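Local coordinates for protein putative aminooxidase (Propionibacterium acnes, PDB 2B9W) that binds FAD and probably isomerises double bonds of fatty acids, as a member of the flavin-containing amine oxidoreductase family, at residues A[109-114]-A[158-163]. Numbering follows the deposited sequence.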
loop_
_atom_site.group_PDB
_atom_site.type_symbol
_atom_site.label_atom_id
_atom_site.label_comp_id
_atom_site.label_asym_id
_atom_site.label_seq_id
_atom_site.Cartn_x
_atom_site.Cartn_y
_atom_site.Cartn_z
ATOM N N GLN A 109 -28.656 1.562 9.105
ATOM C CA GLN A 109 -28.351 2.689 8.251
ATOM C C GLN A 109 -27.052 2.479 7.465
ATOM O O GLN A 109 -26.959 2.806 6.279
ATOM C CB GLN A 109 -28.202 3.972 9.071
ATOM C CG GLN A 109 -29.463 4.451 9.727
ATOM C CD GLN A 109 -29.212 5.594 10.686
ATOM O OE1 GLN A 109 -28.064 5.880 11.059
ATOM N NE2 GLN A 109 -30.303 6.237 11.130
ATOM N N VAL A 110 -26.036 1.939 8.118
ATOM C CA VAL A 110 -24.773 1.655 7.441
ATOM C C VAL A 110 -24.973 0.623 6.332
ATOM O O VAL A 110 -24.589 0.862 5.183
ATOM C CB VAL A 110 -23.696 1.154 8.447
ATOM C CG1 VAL A 110 -22.417 0.598 7.696
ATOM C CG2 VAL A 110 -23.368 2.270 9.442
ATOM N N MET A 111 -25.575 -0.509 6.679
ATOM C CA MET A 111 -25.756 -1.609 5.723
ATOM C C MET A 111 -26.726 -1.270 4.558
ATOM O O MET A 111 -26.545 -1.760 3.436
ATOM C CB MET A 111 -26.167 -2.910 6.438
ATOM C CG MET A 111 -25.046 -3.573 7.295
ATOM S SD MET A 111 -23.498 -3.821 6.371
ATOM C CE MET A 111 -22.477 -2.663 7.179
ATOM N N ALA A 112 -27.706 -0.414 4.831
ATOM C CA ALA A 112 -28.575 0.131 3.797
ATOM C C ALA A 112 -27.769 0.910 2.777
ATOM O O ALA A 112 -27.965 0.752 1.541
ATOM C CB ALA A 112 -29.695 1.007 4.418
ATOM N N ALA A 113 -26.840 1.742 3.275
ATOM C CA ALA A 113 -25.996 2.536 2.404
ATOM C C ALA A 113 -25.014 1.652 1.648
ATOM O O ALA A 113 -24.677 1.955 0.504
ATOM C CB ALA A 113 -25.233 3.639 3.196
ATOM N N VAL A 114 -24.503 0.614 2.303
ATOM C CA VAL A 114 -23.607 -0.355 1.625
ATOM C C VAL A 114 -24.338 -1.022 0.433
ATOM O O VAL A 114 -23.787 -1.143 -0.676
ATOM C CB VAL A 114 -23.074 -1.380 2.611
ATOM C CG1 VAL A 114 -22.316 -2.527 1.896
ATOM C CG2 VAL A 114 -22.164 -0.678 3.676
ATOM N N ARG A 158 -19.497 4.787 5.034
ATOM C CA ARG A 158 -18.158 5.120 5.464
ATOM C C ARG A 158 -17.844 4.348 6.766
ATOM O O ARG A 158 -16.694 4.017 7.004
ATOM C CB ARG A 158 -18.013 6.632 5.666
ATOM C CG ARG A 158 -18.467 7.122 7.065
ATOM C CD ARG A 158 -18.550 8.609 7.195
ATOM N NE ARG A 158 -17.296 9.299 6.867
ATOM C CZ ARG A 158 -16.252 9.419 7.675
ATOM N NH1 ARG A 158 -16.278 8.903 8.886
ATOM N NH2 ARG A 158 -15.183 10.094 7.283
ATOM N N ASP A 159 -18.861 4.071 7.592
ATOM C CA ASP A 159 -18.640 3.329 8.852
ATOM C C ASP A 159 -18.006 1.957 8.603
ATOM O O ASP A 159 -17.244 1.481 9.425
ATOM C CB ASP A 159 -19.932 3.101 9.644
ATOM C CG ASP A 159 -20.465 4.370 10.273
ATOM O OD1 ASP A 159 -20.194 5.473 9.734
ATOM O OD2 ASP A 159 -21.169 4.234 11.301
ATOM N N LEU A 160 -18.372 1.315 7.505
ATOM C CA LEU A 160 -17.767 0.029 7.122
ATOM C C LEU A 160 -16.424 0.199 6.431
ATOM O O LEU A 160 -15.426 -0.496 6.773
ATOM C CB LEU A 160 -18.699 -0.761 6.190
ATOM C CG LEU A 160 -18.267 -2.209 5.897
ATOM C CD1 LEU A 160 -18.473 -3.109 7.158
ATOM C CD2 LEU A 160 -19.012 -2.780 4.700
ATOM N N TRP A 161 -16.415 1.053 5.402
ATOM C CA TRP A 161 -15.213 1.304 4.583
ATOM C C TRP A 161 -14.000 1.889 5.325
ATOM O O TRP A 161 -12.874 1.635 4.951
ATOM C CB TRP A 161 -15.565 2.235 3.393
ATOM C CG TRP A 161 -15.691 1.490 2.091
ATOM C CD1 TRP A 161 -14.702 1.325 1.176
ATOM C CD2 TRP A 161 -16.817 0.770 1.598
ATOM N NE1 TRP A 161 -15.136 0.562 0.135
ATOM C CE2 TRP A 161 -16.434 0.195 0.364
ATOM C CE3 TRP A 161 -18.102 0.539 2.065
ATOM C CZ2 TRP A 161 -17.310 -0.546 -0.418
ATOM C CZ3 TRP A 161 -18.975 -0.212 1.286
ATOM C CH2 TRP A 161 -18.579 -0.756 0.069
ATOM N N ILE A 162 -14.241 2.690 6.353
ATOM C CA ILE A 162 -13.157 3.374 7.061
ATOM C C ILE A 162 -12.140 2.443 7.758
ATOM O O ILE A 162 -10.961 2.718 7.743
ATOM C CB ILE A 162 -13.715 4.404 8.090
ATOM C CG1 ILE A 162 -12.628 5.396 8.508
ATOM C CG2 ILE A 162 -14.340 3.669 9.291
ATOM C CD1 ILE A 162 -13.091 6.612 9.312
ATOM N N ASN A 163 -12.601 1.326 8.321
ATOM C CA ASN A 163 -11.767 0.532 9.212
ATOM C C ASN A 163 -10.534 -0.090 8.538
ATOM O O ASN A 163 -9.445 0.024 9.086
ATOM C CB ASN A 163 -12.613 -0.495 9.937
ATOM C CG ASN A 163 -13.794 0.164 10.677
ATOM O OD1 ASN A 163 -13.614 1.146 11.396
ATOM N ND2 ASN A 163 -14.995 -0.305 10.401
#
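In the helical part of this flavin-containing amine oxidoreductase fold, helix 106-122 packs against the short helix 158-161, with Val110 and Val114, one turn apart, set against Asp159, Leu160 and Trp161. The nearest CA atoms across the pair are those of Val110 and Asp159, 6.5 Å apart. Val110 CG2 rests against the aspartate side chain, 3.5 Å from both Asp159 CB and Asp159 OD2, while Val110 CG1, anti to the backbone N (chi1 170°), lies over the junction of Asp159 and Leu160, 4.0 Å from Asp159 CB and a little farther from the backbone N and CB of Leu160. The carboxylate touches valine only by van der Waals contact; its charge is met by Arg106, one turn before Val110 on the same long helix, through a salt bridge to Asp159 OD2 that ties the two helices together beside the apolar seam. Leu160 splits its two methyl groups between neighbours. Met111 starts out pointing away, but bends at chi2 (-52°) and chi3, which brings Met111 CE back to 4.0 Å from Leu160 CD1; the other branch, Leu160 CD2, meets Val114 CG2 at 3.9 Å, these side chains crossing at about a right angle. Met190, Met191 and Phe187 of helix 187-195 also pack here, Met190 on Leu160 and Trp161, the other two on Val114. Trp161 presents the six-membered end of its indole to helix 106-122, while NE1 is hydrogen-bonded to the carbonyl of Leu185. Val114 CG2 reaches that ring at its edge, near the ring plane, 4.0 Å from Trp161 CZ3, and Val114 CG1 lies 4.1 Å from the same Trp161 CZ3.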